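Local atomic coordinates of alpha-1,4-endofucoidanase (PDB entry 6DLH), a protein that hydrolyses alpha-1,4 linkages within fucoidan chains as an endo-acting, retaining enzyme of glycoside hydrolase family 107, and carries bound calcium ions. Residues Asp66-Leu69 with Thr70-Lys73; Asp226-Asp229 with Asn230-Asp234; Asn246-Arg249 with Ile250-Ala253; Gln581-Asp584 with Asp585-Arg588. All coordinates share one frame; numbering follows the deposited sequence.

Contact 1: residues Asp66-Leu69 with Thr70-Lys73; sequences DDFL and TQIK
Helix 66-71, the crossover helix of the beta-alpha-beta unit made with parallel strands 46-49 and 80-84, closes with Phe68 and Leu69 set against Ile72, the first residue to leave helical geometry. One methyl of Ile72 serves both partners: its CD1 lies 3.9 Å from Phe68 CE2 and 4.0 Å from Leu69 CD2. The other branch, CG2, stands over one face of the Phe68 ring, offset toward the rim. Ile72 manages this because CG1 sits between its own backbone N and carbonyl carbon (chi1 65°), which folds it back onto the preceding turn, with CG1 3.5 Å from Phe68 O.

In the backbone, Thr70 N bonds to Asp66 O at 2.9 Å and Gln71 N to Asp67 O at 3.0 Å. Ile72 N then divides itself between Phe68 O and Leu69 O, both weak bonds, so the regular pattern gives out just here. On the exposed side a water bridges the polar ends, donating to Asp67 OD1 at 3.0 Å and lying 2.7 Å from Thr70 OG1.

Around this turn, Phe68 meets the ring of Trp50 at about 45° and, with Ile72, packs on Met48 of strand 46-49. Leu397 touches both side chains, and its N binds Gln71 OE1. Leu69 turns to Ala136 and Leu137 of helix 129-139.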
# COMPACT_ATOMS: atom_id res chain seq x y z
N ASP A 66 -1.40 -9.58 -0.41
CA ASP A 66 -1.55 -11.03 -0.28
C ASP A 66 -0.51 -11.82 -1.07
O ASP A 66 -0.04 -12.86 -0.60
CB ASP A 66 -2.99 -11.49 -0.56
CG ASP A 66 -3.96 -10.93 0.46
OD1 ASP A 66 -4.24 -9.72 0.37
OD2 ASP A 66 -4.39 -11.69 1.35
N ASP A 67 -0.17 -11.36 -2.27
CA ASP A 67 0.83 -12.04 -3.09
C ASP A 67 2.18 -12.01 -2.37
O ASP A 67 2.89 -13.02 -2.34
CB ASP A 67 0.91 -11.44 -4.49
CG ASP A 67 -0.26 -11.82 -5.38
OD1 ASP A 67 -1.02 -12.74 -5.00
OD2 ASP A 67 -0.41 -11.21 -6.46
N PHE A 68 2.52 -10.85 -1.78
CA PHE A 68 3.74 -10.72 -1.01
C PHE A 68 3.74 -11.76 0.11
O PHE A 68 4.70 -12.50 0.27
CB PHE A 68 3.93 -9.28 -0.52
CG PHE A 68 5.01 -9.06 0.51
CD1 PHE A 68 6.35 -9.00 0.14
CD2 PHE A 68 4.70 -8.90 1.85
CE1 PHE A 68 7.34 -8.77 1.08
CE2 PHE A 68 5.69 -8.67 2.79
CZ PHE A 68 7.02 -8.60 2.41
N LEU A 69 2.63 -11.82 0.85
CA LEU A 69 2.57 -12.70 2.01
C LEU A 69 2.68 -14.17 1.59
O LEU A 69 3.29 -14.96 2.31
CB LEU A 69 1.31 -12.41 2.83
CG LEU A 69 1.30 -11.06 3.55
CD1 LEU A 69 0.06 -10.91 4.42
CD2 LEU A 69 2.56 -10.85 4.38
N THR A 70 2.12 -14.52 0.42
CA THR A 70 2.27 -15.87 -0.12
C THR A 70 3.75 -16.17 -0.35
O THR A 70 4.24 -17.22 0.04
CB THR A 70 1.48 -16.07 -1.42
OG1 THR A 70 0.10 -16.04 -1.03
CG2 THR A 70 1.78 -17.37 -2.14
N GLN A 71 4.44 -15.22 -0.99
CA GLN A 71 5.85 -15.37 -1.33
C GLN A 71 6.71 -15.60 -0.09
O GLN A 71 7.72 -16.29 -0.18
CB GLN A 71 6.35 -14.16 -2.13
CG GLN A 71 7.72 -14.36 -2.75
CD GLN A 71 8.29 -13.06 -3.27
OE1 GLN A 71 8.03 -11.99 -2.71
NE2 GLN A 71 9.07 -13.14 -4.33
N ILE A 72 6.32 -15.05 1.07
CA ILE A 72 7.20 -15.10 2.23
C ILE A 72 6.70 -16.11 3.26
O ILE A 72 7.11 -16.07 4.43
CB ILE A 72 7.44 -13.69 2.83
CG1 ILE A 72 6.16 -13.07 3.40
CG2 ILE A 72 8.13 -12.77 1.82
CD1 ILE A 72 6.41 -12.07 4.50
N LYS A 73 5.86 -17.05 2.81
CA LYS A 73 5.26 -18.06 3.67
C LYS A 73 6.33 -18.80 4.46
O LYS A 73 6.12 -19.13 5.62
CB LYS A 73 4.46 -19.08 2.86
CG LYS A 73 2.96 -18.83 2.76
CD LYS A 73 2.26 -19.81 1.83
CE LYS A 73 1.95 -21.14 2.49
NZ LYS A 73 0.77 -21.03 3.39
O HOH W 1 -1.43 -15.07 -3.09

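Contact 2: residues Asp226-Asp229 with Asn230-Asp234; sequences DSAD and NVMED
The side chains of Asp229 and Asn230 cross at the start of helix 228-233, with carboxylate and amide planes 70° apart. Asp229 CG stands between its own N and carbonyl carbon (chi1 61°), and that puts OD1 2.8 Å from Asn230 N. Along the same turn, Ala228 CB touches Met232 SD at 4.1 Å, and Met232 N bonds to Ala228 O at 2.8 Å.

Asp229 O takes two donors. Glu233 N approaches at 3.2 Å from above the carbonyl plane, whereas Asp234 N makes a 3.0 Å bond that is almost straight (172°). That second bond spans five residues and marks a wider pi-type turn.

Farther out, Ser272 OG holds Asp229 OD2, and Arg156 and Asn149 hold Ser227 OG. Met232 packs against Met201 and Phe269, while Asn230 rests on Tyr151. An alanine in place of Asn230 would probably leave the Asp229 carboxylate without its amide neighbour and uncover Tyr151.

Acidic groups gather on this side: Asp229 OD2 and Glu233 OE1 are 4.5 Å apart, a like-charge approach probably eased on the Asp229 side by the Ser272 hydroxyl.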
# COMPACT_ATOMS: atom_id res chain seq x y z
N ASP A 226 9.08 10.32 9.24
CA ASP A 226 10.24 10.74 8.47
C ASP A 226 10.25 12.26 8.36
O ASP A 226 9.22 12.90 8.57
CB ASP A 226 10.18 10.10 7.08
CG ASP A 226 11.51 10.03 6.34
OD1 ASP A 226 12.54 10.38 6.95
OD2 ASP A 226 11.50 9.59 5.17
N SER A 227 11.42 12.83 8.04
CA SER A 227 11.58 14.25 7.74
C SER A 227 11.13 15.11 8.91
O SER A 227 10.73 16.26 8.71
CB SER A 227 10.84 14.62 6.48
OG SER A 227 11.41 13.96 5.36
N ALA A 228 11.23 14.56 10.13
CA ALA A 228 10.70 15.16 11.34
C ALA A 228 11.50 16.40 11.74
O ALA A 228 10.91 17.42 12.09
CB ALA A 228 10.66 14.12 12.44
N ASP A 229 12.83 16.34 11.69
CA ASP A 229 13.63 17.51 12.05
C ASP A 229 13.53 18.58 10.96
O ASP A 229 13.63 19.76 11.26
CB ASP A 229 15.07 17.17 12.44
CG ASP A 229 15.88 16.50 11.34
OD1 ASP A 229 15.31 16.20 10.27
OD2 ASP A 229 17.09 16.29 11.56
N ASN A 230 13.32 18.15 9.70
CA ASN A 230 13.20 19.09 8.59
C ASN A 230 12.06 20.08 8.84
O ASN A 230 12.21 21.27 8.57
CB ASN A 230 12.97 18.39 7.25
CG ASN A 230 14.06 17.42 6.84
OD1 ASN A 230 14.24 16.37 7.45
ND2 ASN A 230 14.79 17.76 5.79
N VAL A 231 10.92 19.58 9.35
CA VAL A 231 9.71 20.39 9.41
C VAL A 231 9.41 20.81 10.85
O VAL A 231 8.99 21.94 11.08
CB VAL A 231 8.50 19.72 8.73
CG1 VAL A 231 8.12 18.39 9.36
CG2 VAL A 231 7.30 20.66 8.68
N MET A 232 9.61 19.90 11.81
CA MET A 232 9.26 20.20 13.19
C MET A 232 10.33 21.07 13.86
O MET A 232 9.99 21.90 14.70
CB MET A 232 9.04 18.93 14.01
CG MET A 232 7.70 18.33 13.71
SD MET A 232 7.66 16.54 13.80
CE MET A 232 7.30 16.26 15.52
N GLU A 233 11.60 20.88 13.48
CA GLU A 233 12.68 21.67 14.05
C GLU A 233 12.95 22.89 13.17
O GLU A 233 12.66 24.01 13.58
CB GLU A 233 13.93 20.82 14.28
CG GLU A 233 15.15 21.62 14.69
CD GLU A 233 16.39 20.79 14.94
OE1 GLU A 233 16.42 19.62 14.52
OE2 GLU A 233 17.32 21.31 15.57
N ASP A 234 13.47 22.65 11.97
CA ASP A 234 14.00 23.69 11.10
C ASP A 234 12.91 24.69 10.68
O ASP A 234 13.22 25.85 10.44
CB ASP A 234 14.69 23.10 9.86
CG ASP A 234 16.05 22.48 10.13
OD1 ASP A 234 16.41 22.32 11.32
OD2 ASP A 234 16.73 22.16 9.15

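Contact 3: residues Asn246-Arg249 with Ile250-Ala253; sequences NDQR and IYQA
Gln248 and Tyr251 make the tightly packed half of this first turn of helix 249-259, where Gln248 occupies the N-cap position. The aliphatic start of Gln248 does the touching, its CB 3.9 Å from Tyr251 CD2 and oblique to the ring. Both polar ends reach out of the turn: Gln248 OE1 to Leu286 N, and Tyr251 OH to Asn271 OD1. Tyr251 also meets Phe269 edge-to-face. Ile250 is buried against Phe202 of helix 198-216, and its N is bonded by Asp238 OD2. Beneath these side chains the helix begins with Gln252 N to Gln248 O at 3.2 Å and a shorter bond from Ala253 N to Arg249 O at 2.8 Å.

The other half is polar and lies nearer the solvent. Arg249 and Gln252 run side by side, guanidinium and amide planes 25° apart. Arg249 NH2 gives a 2.7 Å bond to Gln252 OE1, which lies at the guanidinium edge and receives the donor on an in-plane lone pair. A bend at chi2 (-66°) brings the guanidinium alongside the glutamine. A water closes a small ring, accepting from Arg249 NH2 at 3.1 Å and from Gln252 NE2 at 3.0 Å. The other amino group, Arg249 NH1, bonds to Asn246 OD1 at 2.9 Å, approaching from above the carbonyl plane.

Two amide oxygens and a water thus grip both amino groups of the guanidinium and limit its rotation. A positive charge so near the amino end of a helix would probably be somewhat unfavourable, and these neutral acceptors are likely to offset part of that cost.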
# COMPACT_ATOMS: atom_id res chain seq x y z
N ASN A 246 7.92 21.75 26.45
CA ASN A 246 7.49 22.96 25.78
C ASN A 246 8.29 23.18 24.50
O ASN A 246 7.91 23.99 23.65
CB ASN A 246 7.57 24.17 26.71
CG ASN A 246 6.56 24.10 27.84
OD1 ASN A 246 5.39 24.45 27.67
ND2 ASN A 246 7.00 23.64 29.00
N ASP A 247 9.41 22.45 24.35
CA ASP A 247 10.22 22.55 23.15
C ASP A 247 9.76 21.55 22.09
O ASP A 247 10.09 21.71 20.91
CB ASP A 247 11.71 22.43 23.47
CG ASP A 247 12.23 23.56 24.35
OD1 ASP A 247 11.70 24.68 24.25
OD2 ASP A 247 13.16 23.29 25.13
N GLN A 248 9.00 20.53 22.51
CA GLN A 248 8.65 19.41 21.65
C GLN A 248 7.13 19.22 21.62
O GLN A 248 6.64 18.16 21.99
CB GLN A 248 9.32 18.13 22.16
CG GLN A 248 10.82 18.27 22.41
CD GLN A 248 11.43 16.99 22.92
OE1 GLN A 248 10.74 16.02 23.23
NE2 GLN A 248 12.75 16.98 23.02
N ARG A 249 6.41 20.25 21.17
CA ARG A 249 4.95 20.23 21.25
C ARG A 249 4.37 19.47 20.06
O ARG A 249 3.43 18.69 20.23
CB ARG A 249 4.37 21.64 21.37
CG ARG A 249 4.49 22.26 22.75
CD ARG A 249 3.68 21.54 23.82
NE ARG A 249 3.79 22.16 25.13
CZ ARG A 249 3.37 21.62 26.27
NH1 ARG A 249 3.53 22.26 27.41
NH2 ARG A 249 2.78 20.43 26.26
N ILE A 250 4.96 19.70 18.88
CA ILE A 250 4.59 18.98 17.67
C ILE A 250 4.89 17.49 17.85
O ILE A 250 4.06 16.65 17.51
CB ILE A 250 5.28 19.58 16.43
CG1 ILE A 250 5.14 21.10 16.39
CG2 ILE A 250 4.75 18.92 15.16
CD1 ILE A 250 5.81 21.77 15.21
N TYR A 251 6.06 17.18 18.42
CA TYR A 251 6.43 15.81 18.71
C TYR A 251 5.35 15.16 19.57
O TYR A 251 4.98 14.01 19.34
CB TYR A 251 7.83 15.72 19.32
CG TYR A 251 8.94 16.06 18.35
CD1 TYR A 251 9.44 15.12 17.46
CD2 TYR A 251 9.47 17.34 18.30
CE1 TYR A 251 10.45 15.44 16.56
CE2 TYR A 251 10.47 17.68 17.41
CZ TYR A 251 10.96 16.73 16.53
OH TYR A 251 11.94 17.08 15.65
N GLN A 252 4.83 15.94 20.53
CA GLN A 252 3.80 15.50 21.45
C GLN A 252 2.48 15.29 20.71
O GLN A 252 1.81 14.28 20.93
CB GLN A 252 3.60 16.54 22.56
CG GLN A 252 2.72 16.04 23.70
CD GLN A 252 2.61 17.03 24.83
OE1 GLN A 252 2.67 18.24 24.63
NE2 GLN A 252 2.45 16.51 26.04
N ALA A 253 2.13 16.24 19.84
CA ALA A 253 0.86 16.20 19.13
C ALA A 253 0.75 14.88 18.37
O ALA A 253 -0.27 14.20 18.44
CB ALA A 253 0.73 17.40 18.23
O HOH W 2 2.40 18.27 28.46

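Contact 4: residues Gln581-Asp584 with Asp585-Arg588; sequences QNSD and DTWR
A tight beta hairpin, strands 578-583 and 586-590, is fastened beside its turn by Gln581 lying across the indole of Trp587. The two form an antiparallel non-hydrogen-bonded pair with their side chains on the same face of the sheet. Gln581 CB makes a CH-pi contact, 3.6 Å from the centroid of the six-membered ring and 10° off its normal. With CG anti to the backbone N (chi1 -175°) and the chain extended beyond, the amide continues over the indole, stacked at 15° to it, CD 3.4 Å from Trp587 CZ2. Gln581 NE2 is tied to Ser583 O at 2.9 Å, which fixes the amide's rotation, while the buried Trp587 NE1 has no partner in the model.

Asn582 N at 2.8 Å and Ser583 N at 3.0 Å both bond to Thr586 O, the mark of a classic beta bulge. A type I turn runs from Ser583 to Thr586, and Thr586 OG1 bonds back to Asp585 OD1 at 2.8 Å. Arg64 NE also binds that hydroxyl.

Beyond the hairpin, Trp587 packs on Leu579 and on Thr567 and Ile568 of strand 567-572 in another sheet. An alanine in place of Trp587 would probably open a gap between the two sheets and leave the Gln581 side chain without its stacking surface. A bulged hairpin contributing a large aromatic to the inter-sheet core suits the beta sandwich of an immunoglobulin-like domain.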
# COMPACT_ATOMS: atom_id res chain seq x y z
N GLN A 581 -8.77 -12.09 -9.60
CA GLN A 581 -8.75 -12.17 -8.15
C GLN A 581 -7.53 -11.42 -7.63
O GLN A 581 -6.41 -11.67 -8.07
CB GLN A 581 -8.73 -13.63 -7.72
CG GLN A 581 -8.82 -13.81 -6.21
CD GLN A 581 -9.02 -15.24 -5.81
OE1 GLN A 581 -8.78 -16.17 -6.58
NE2 GLN A 581 -9.48 -15.44 -4.58
N ASN A 582 -7.75 -10.49 -6.68
CA ASN A 582 -6.67 -9.74 -6.06
C ASN A 582 -6.25 -10.44 -4.76
O ASN A 582 -5.09 -10.37 -4.38
CB ASN A 582 -7.04 -8.27 -5.81
CG ASN A 582 -7.01 -7.40 -7.04
OD1 ASN A 582 -6.65 -7.85 -8.13
ND2 ASN A 582 -7.36 -6.13 -6.88
N SER A 583 -7.22 -11.09 -4.10
CA SER A 583 -6.97 -11.86 -2.89
C SER A 583 -8.18 -12.74 -2.56
O SER A 583 -9.13 -12.81 -3.33
CB SER A 583 -6.61 -10.97 -1.72
OG SER A 583 -7.72 -10.19 -1.30
N ASP A 584 -8.12 -13.40 -1.40
CA ASP A 584 -9.16 -14.30 -0.94
C ASP A 584 -10.48 -13.56 -0.69
O ASP A 584 -11.52 -14.20 -0.56
CB ASP A 584 -8.74 -15.01 0.36
CG ASP A 584 -8.01 -16.31 0.11
OD1 ASP A 584 -7.74 -16.62 -1.07
OD2 ASP A 584 -7.72 -17.01 1.11
N ASP A 585 -10.43 -12.23 -0.60
CA ASP A 585 -11.61 -11.49 -0.21
C ASP A 585 -11.86 -10.34 -1.18
O ASP A 585 -12.73 -9.51 -0.94
CB ASP A 585 -11.56 -11.08 1.27
CG ASP A 585 -10.53 -10.03 1.64
OD1 ASP A 585 -9.85 -9.50 0.74
OD2 ASP A 585 -10.41 -9.74 2.86
N THR A 586 -11.10 -10.30 -2.29
CA THR A 586 -11.13 -9.15 -3.17
C THR A 586 -10.94 -9.57 -4.63
O THR A 586 -9.95 -10.20 -4.98
CB THR A 586 -10.11 -8.09 -2.74
OG1 THR A 586 -10.31 -7.73 -1.36
CG2 THR A 586 -10.17 -6.84 -3.58
N TRP A 587 -11.91 -9.18 -5.47
CA TRP A 587 -11.85 -9.40 -6.90
C TRP A 587 -11.97 -8.06 -7.61
O TRP A 587 -12.52 -7.11 -7.06
CB TRP A 587 -12.94 -10.38 -7.35
CG TRP A 587 -12.84 -11.74 -6.73
CD1 TRP A 587 -13.01 -12.06 -5.41
CD2 TRP A 587 -12.56 -12.98 -7.40
NE1 TRP A 587 -12.86 -13.40 -5.21
CE2 TRP A 587 -12.58 -13.99 -6.42
CE3 TRP A 587 -12.29 -13.33 -8.73
CZ2 TRP A 587 -12.33 -15.33 -6.73
CZ3 TRP A 587 -12.05 -14.65 -9.03
CH2 TRP A 587 -12.07 -15.64 -8.05
N ARG A 588 -11.47 -8.01 -8.85
CA ARG A 588 -11.40 -6.78 -9.60
C ARG A 588 -12.03 -6.98 -10.98
O ARG A 588 -11.72 -7.95 -11.67
CB ARG A 588 -9.93 -6.35 -9.74
CG ARG A 588 -9.66 -5.32 -10.82
CD ARG A 588 -9.71 -3.88 -10.32
NE ARG A 588 -9.67 -2.93 -11.42
CZ ARG A 588 -8.56 -2.38 -11.91
NH1 ARG A 588 -7.38 -2.69 -11.40
NH2 ARG A 588 -8.65 -1.53 -12.93

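Overall arrangement
The four contacts come in series along the chain and fall into two pairs. Contacts 2 and 3, centres 12 Å apart, lie on helices 228-233 and 249-259, which follow each other between neighbouring parallel strands 222-226 and 266-269; Met232 of one packs on Ile250 and Tyr251 of the other. Contact 1 is on helix 66-71 of the same parallel-sheet domain, about 35 Å from contact 2 between centres. Contact 4 belongs to an immunoglobulin-like domain far along the sequence, yet its centre is only 14 Å from that of contact 1, and Asp66 OD1 lies 3.4 Å from Ser583 CB. Contacts 1 and 4 therefore mark where this domain docks against the parallel-sheet domain.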